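DNA primase (Aquifex aeolicus, PDB 2AU3) probably synthesises, as an RNA polymerase of the DnaG family, the short RNA primers from which DNA polymerase starts during DNA replication. Local coordinates at residues Ser5-Leu10 with Glu81-Leu86; Val290-Asp295 with Pro309-Ala314. All blocks are in the same frame, centred on the assembly; numbering follows the deposited sequence.

Overall arrangement
Apolar side chains close both contacts of this primase, yet the two lie in different parts of the fold, on opposite sides of the chain's centre. Contact 1 (Ser5-Leu10 with Glu81-Leu86) sets helix against helix within the CHC2 zinc-binding region, its centre about 28 Å from the centre of the chain; its touching residues are buried, although charged residues lie along the same helices. Contact 2 (Val290-Asp295 with Pro309-Ala314) sets an interior strand against its own crossover helix in the Toprim fold, its centre about 17 Å from that of the chain. The two contacts share no element, and their centres are about 43 Å apart. In the first, an alanine receives two longer side chains; in the second, one leucine branch meets two strand residues.

Contact 1: residues Ser5-Leu10 with Glu81-Leu86; sequences SDIDEL and EAALEL
Leu10 lays its CD2 methyl against helix 79-90 at Ala83, 3.2 Å from Ala83 O and 4.1 Å from Ala83 CB. The first of these approaches is close for a methyl group and a carbonyl oxygen, so that the leucine branch lies against peptide as well as side chain. Its other methyl turns along the same helix, CD1 coming 4.3 Å from the carbonyl carbon of Leu86. One turn earlier, Ile7 reaches the same alanine by its tip: CD1 stands 3.7 Å from Ala83 CB. The CB bond of Ile7 does not itself aim at the partner helix; with CG1 placed anti to the backbone N (chi1 -166°), the longer branch carries CD1 across. A single small methyl on helix 79-90 thus receives two side chains spaced i, i+3 on helix 6-13. The two helices belong to the CHC2 zinc-binding region, and the short segments pass with axes 11.0 Å apart at 60°. Around them, Ile68 of helix 67-75 touches both Ile7 and Leu86, while Leu94 lies on Ala83, so the apolar cluster is shared by more than the two helices. Polar groups attend to the start of the first helix. Ser5 occupies its N-cap position, and Ser5 OG accepts a hydrogen bond from Asp8 N at 3.3 Å with an N-H...O angle of 160°. Asp8 in turn forms a salt bridge through OD2 to NE of Arg12, farther along that helix.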
loop_
_atom_site.group_PDB
_atom_site.type_symbol
_atom_site.label_atom_id
_atom_site.label_comp_id
_atom_site.label_asym_id
_atom_site.label_seq_id
_atom_site.Cartn_x
_atom_site.Cartn_y
_atom_site.Cartn_z
ATOM N N SER A 5 -12.836 -25.049 3.173
ATOM C CA SER A 5 -11.459 -25.504 3.441
ATOM C C SER A 5 -11.073 -25.591 4.924
ATOM O O SER A 5 -11.383 -24.702 5.703
ATOM C CB SER A 5 -10.436 -24.670 2.652
ATOM O OG SER A 5 -9.911 -23.590 3.407
ATOM N N ASP A 6 -10.380 -26.669 5.290
ATOM C CA ASP A 6 -9.992 -26.921 6.684
ATOM C C ASP A 6 -9.296 -25.725 7.314
ATOM O O ASP A 6 -9.553 -25.382 8.475
ATOM C CB ASP A 6 -9.058 -28.127 6.788
ATOM C CG ASP A 6 -9.730 -29.429 6.406
ATOM O OD1 ASP A 6 -10.965 -29.433 6.241
ATOM O OD2 ASP A 6 -9.090 -30.504 6.246
ATOM N N ILE A 7 -8.393 -25.114 6.546
ATOM C CA ILE A 7 -7.558 -24.040 7.038
ATOM C C ILE A 7 -8.351 -22.750 7.292
ATOM O O ILE A 7 -8.112 -22.058 8.273
ATOM C CB ILE A 7 -6.361 -23.789 6.069
ATOM C CG1 ILE A 7 -5.311 -22.920 6.740
ATOM C CG2 ILE A 7 -6.825 -23.184 4.768
ATOM C CD1 ILE A 7 -4.561 -23.663 7.809
ATOM N N ASP A 8 -9.282 -22.430 6.401
ATOM C CA ASP A 8 -10.138 -21.273 6.599
ATOM C C ASP A 8 -11.048 -21.517 7.827
ATOM O O ASP A 8 -11.211 -20.646 8.684
ATOM C CB ASP A 8 -10.970 -21.037 5.333
ATOM C CG ASP A 8 -11.902 -19.836 5.444
ATOM O OD1 ASP A 8 -11.449 -18.722 5.836
ATOM O OD2 ASP A 8 -13.112 -19.910 5.127
ATOM N N GLU A 9 -11.615 -22.714 7.903
ATOM C CA GLU A 9 -12.439 -23.109 9.042
ATOM C C GLU A 9 -11.629 -23.077 10.337
ATOM O O GLU A 9 -12.111 -22.633 11.371
ATOM C CB GLU A 9 -13.039 -24.512 8.795
ATOM C CG GLU A 9 -14.100 -24.542 7.700
ATOM C CD GLU A 9 -15.279 -23.588 7.957
ATOM O OE1 GLU A 9 -15.851 -23.591 9.092
ATOM O OE2 GLU A 9 -15.672 -22.867 7.007
ATOM N N LEU A 10 -10.381 -23.520 10.277
ATOM C CA LEU A 10 -9.514 -23.432 11.451
ATOM C C LEU A 10 -9.319 -21.981 11.846
ATOM O O LEU A 10 -9.453 -21.632 13.012
ATOM C CB LEU A 10 -8.156 -24.087 11.198
ATOM C CG LEU A 10 -7.138 -23.964 12.333
ATOM C CD1 LEU A 10 -7.699 -24.483 13.673
ATOM C CD2 LEU A 10 -5.811 -24.648 11.985
ATOM N N GLU A 81 2.586 -26.711 9.595
ATOM C CA GLU A 81 2.898 -27.450 10.821
ATOM C C GLU A 81 2.221 -26.825 12.060
ATOM O O GLU A 81 1.638 -27.527 12.889
ATOM C CB GLU A 81 4.423 -27.565 11.024
ATOM C CG GLU A 81 5.093 -28.605 10.135
ATOM C CD GLU A 81 6.617 -28.648 10.276
ATOM O OE1 GLU A 81 7.274 -27.584 10.320
ATOM O OE2 GLU A 81 7.175 -29.772 10.321
ATOM N N ALA A 82 2.314 -25.508 12.191
ATOM C CA ALA A 82 1.656 -24.788 13.292
ATOM C C ALA A 82 0.149 -24.926 13.184
ATOM O O ALA A 82 -0.546 -25.079 14.202
ATOM C CB ALA A 82 2.045 -23.300 13.278
ATOM N N ALA A 83 -0.357 -24.836 11.956
ATOM C CA ALA A 83 -1.779 -25.056 11.699
ATOM C C ALA A 83 -2.255 -26.426 12.230
ATOM O O ALA A 83 -3.312 -26.526 12.860
ATOM C CB ALA A 83 -2.066 -24.910 10.236
ATOM N N LEU A 84 -1.455 -27.460 12.010
ATOM C CA LEU A 84 -1.823 -28.816 12.434
ATOM C C LEU A 84 -1.824 -28.918 13.947
ATOM O O LEU A 84 -2.680 -29.568 14.525
ATOM C CB LEU A 84 -0.865 -29.868 11.843
ATOM C CG LEU A 84 -1.226 -31.361 12.054
ATOM C CD1 LEU A 84 -2.696 -31.671 11.777
ATOM C CD2 LEU A 84 -0.336 -32.267 11.213
ATOM N N GLU A 85 -0.849 -28.282 14.582
ATOM C CA GLU A 85 -0.769 -28.298 16.032
ATOM C C GLU A 85 -1.985 -27.597 16.657
ATOM O O GLU A 85 -2.562 -28.109 17.634
ATOM C CB GLU A 85 0.544 -27.666 16.503
ATOM C CG GLU A 85 0.745 -27.686 18.012
ATOM C CD GLU A 85 0.911 -29.091 18.583
ATOM O OE1 GLU A 85 1.151 -30.058 17.798
ATOM O OE2 GLU A 85 0.804 -29.224 19.834
ATOM N N LEU A 86 -2.391 -26.458 16.076
ATOM C CA LEU A 86 -3.576 -25.736 16.555
ATOM C C LEU A 86 -4.888 -26.479 16.260
ATOM O O LEU A 86 -5.831 -26.427 17.052
ATOM C CB LEU A 86 -3.638 -24.309 15.982
ATOM C CG LEU A 86 -2.628 -23.353 16.605
ATOM C CD1 LEU A 86 -2.742 -21.964 16.029
ATOM C CD2 LEU A 86 -2.715 -23.341 18.155
#

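Contact 2: residues Val290-Asp295 with Pro309-Ala314; sequences VYILYD and PLLLSA
The beta-alpha-beta unit formed by strand 289-293, helix 298-313 and strand 317-321 is part of the Toprim fold, and here its first strand meets the last turn of its helix. Leu311 carries the helix side: its CD1 methyl is 3.7 Å from Ile292 CD1 and 4.1 Å from Val290 CG1. Ile292 and Leu311 reach toward each other tip to tip, whereas the Val290 and Leu311 side chains cross at about a right angle. In Ile292, CG1 sits anti to the carbonyl carbon and the chain runs on extended (chi2 167°), so that CD1 reaches the helix, while CG2 lies above one face of the Tyr294 ring, 3.6 Å from its plane and displaced toward the rim. Val318 of the following strand touches both Ile292 and Leu311. Near the helix end, Ser313 N and Ser313 OG both donate to Pro309 O, from opposite faces of its carbonyl plane; the hydroxyl bond is 2.7 Å long. Beyond the strand lies Asp295, predicted to bind magnesium, whose N donates to Glu251 OE2, another predicted ligand. Because the contact itself is made of hydrocarbon alone, it depends on shape and burial and sets no direction by hydrogen bonding.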
loop_
_atom_site.group_PDB
_atom_site.type_symbol
_atom_site.label_atom_id
_atom_site.label_comp_id
_atom_site.label_asym_id
_atom_site.label_seq_id
_atom_site.Cartn_x
_atom_site.Cartn_y
_atom_site.Cartn_z
ATOM N N VAL A 290 -10.475 13.565 -3.011
ATOM C CA VAL A 290 -9.096 13.207 -3.206
ATOM C C VAL A 290 -8.290 14.430 -3.541
ATOM O O VAL A 290 -8.539 15.117 -4.528
ATOM C CB VAL A 290 -8.920 12.132 -4.291
ATOM C CG1 VAL A 290 -7.445 11.992 -4.693
ATOM C CG2 VAL A 290 -9.478 10.775 -3.783
ATOM N N TYR A 291 -7.259 14.644 -2.734
ATOM C CA TYR A 291 -6.223 15.607 -3.032
ATOM C C TYR A 291 -5.095 14.934 -3.809
ATOM O O TYR A 291 -4.623 13.870 -3.432
ATOM C CB TYR A 291 -5.690 16.163 -1.707
ATOM C CG TYR A 291 -6.691 17.048 -1.031
ATOM C CD1 TYR A 291 -7.871 16.537 -0.508
ATOM C CD2 TYR A 291 -6.466 18.423 -0.939
ATOM C CE1 TYR A 291 -8.803 17.382 0.120
ATOM C CE2 TYR A 291 -7.352 19.245 -0.325
ATOM C CZ TYR A 291 -8.526 18.737 0.187
ATOM O OH TYR A 291 -9.424 19.617 0.753
ATOM N N ILE A 292 -4.692 15.524 -4.918
ATOM C CA ILE A 292 -3.664 14.895 -5.738
ATOM C C ILE A 292 -2.402 15.724 -5.550
ATOM O O ILE A 292 -2.434 16.959 -5.644
ATOM C CB ILE A 292 -4.040 14.851 -7.233
ATOM C CG1 ILE A 292 -5.461 14.383 -7.448
ATOM C CG2 ILE A 292 -3.049 13.965 -8.040
ATOM C CD1 ILE A 292 -5.922 14.650 -8.862
ATOM N N LEU A 293 -1.307 15.033 -5.261
ATOM C CA LEU A 293 -0.069 15.693 -4.915
ATOM C C LEU A 293 1.056 15.054 -5.652
ATOM O O LEU A 293 1.694 14.118 -5.144
ATOM C CB LEU A 293 0.162 15.584 -3.400
ATOM C CG LEU A 293 1.442 16.193 -2.812
ATOM C CD1 LEU A 293 1.422 17.717 -2.801
ATOM C CD2 LEU A 293 1.621 15.676 -1.425
ATOM N N TYR A 294 1.295 15.521 -6.872
ATOM C CA TYR A 294 2.323 14.953 -7.707
ATOM C C TYR A 294 3.495 15.949 -7.728
ATOM O O TYR A 294 3.406 17.026 -7.136
ATOM C CB TYR A 294 1.768 14.688 -9.111
ATOM C CG TYR A 294 0.844 13.456 -9.243
ATOM C CD1 TYR A 294 0.449 12.704 -8.124
ATOM C CD2 TYR A 294 0.370 13.067 -10.495
ATOM C CE1 TYR A 294 -0.382 11.595 -8.268
ATOM C CE2 TYR A 294 -0.446 11.956 -10.648
ATOM C CZ TYR A 294 -0.831 11.239 -9.530
ATOM O OH TYR A 294 -1.641 10.156 -9.709
ATOM N N ASP A 295 4.602 15.574 -8.353
ATOM C CA ASP A 295 5.777 16.449 -8.405
ATOM C C ASP A 295 5.464 17.841 -8.976
ATOM O O ASP A 295 4.652 17.989 -9.889
ATOM C CB ASP A 295 6.890 15.793 -9.230
ATOM C CG ASP A 295 7.467 14.567 -8.568
ATOM O OD1 ASP A 295 7.288 14.396 -7.335
ATOM O OD2 ASP A 295 8.130 13.710 -9.213
ATOM N N PRO A 309 -9.633 12.996 -14.769
ATOM C CA PRO A 309 -10.843 12.432 -15.368
ATOM C C PRO A 309 -11.173 11.028 -14.837
ATOM O O PRO A 309 -12.340 10.676 -14.759
ATOM C CB PRO A 309 -10.479 12.365 -16.850
ATOM C CG PRO A 309 -9.479 13.488 -17.002
ATOM C CD PRO A 309 -8.623 13.305 -15.801
ATOM N N LEU A 310 -10.161 10.234 -14.510
ATOM C CA LEU A 310 -10.453 8.911 -13.921
ATOM C C LEU A 310 -11.109 9.073 -12.555
ATOM O O LEU A 310 -12.048 8.342 -12.228
ATOM C CB LEU A 310 -9.200 8.038 -13.785
ATOM C CG LEU A 310 -8.205 8.027 -14.954
ATOM C CD1 LEU A 310 -7.015 7.172 -14.563
ATOM C CD2 LEU A 310 -8.846 7.526 -16.244
ATOM N N LEU A 311 -10.627 10.041 -11.780
ATOM C CA LEU A 311 -11.213 10.320 -10.462
ATOM C C LEU A 311 -12.640 10.888 -10.597
ATOM O O LEU A 311 -13.567 10.438 -9.896
ATOM C CB LEU A 311 -10.296 11.240 -9.635
ATOM C CG LEU A 311 -8.934 10.598 -9.295
ATOM C CD1 LEU A 311 -8.007 11.609 -8.698
ATOM C CD2 LEU A 311 -9.125 9.420 -8.325
ATOM N N LEU A 312 -12.802 11.868 -11.490
ATOM C CA LEU A 312 -14.125 12.433 -11.763
ATOM C C LEU A 312 -15.127 11.348 -12.169
ATOM O O LEU A 312 -16.221 11.296 -11.622
ATOM C CB LEU A 312 -14.064 13.587 -12.779
ATOM C CG LEU A 312 -13.266 14.815 -12.336
ATOM C CD1 LEU A 312 -13.120 15.832 -13.483
ATOM C CD2 LEU A 312 -13.883 15.478 -11.080
ATOM N N SER A 313 -14.732 10.453 -13.078
ATOM C CA SER A 313 -15.618 9.387 -13.552
ATOM C C SER A 313 -16.071 8.482 -12.413
ATOM O O SER A 313 -17.202 7.982 -12.421
ATOM C CB SER A 313 -14.932 8.535 -14.619
ATOM O OG SER A 313 -14.489 9.347 -15.677
ATOM N N ALA A 314 -15.183 8.274 -11.442
ATOM C CA ALA A 314 -15.493 7.432 -10.303
ATOM C C ALA A 314 -16.300 8.198 -9.267
ATOM O O ALA A 314 -16.663 7.637 -8.250
ATOM C CB ALA A 314 -14.222 6.878 -9.695
#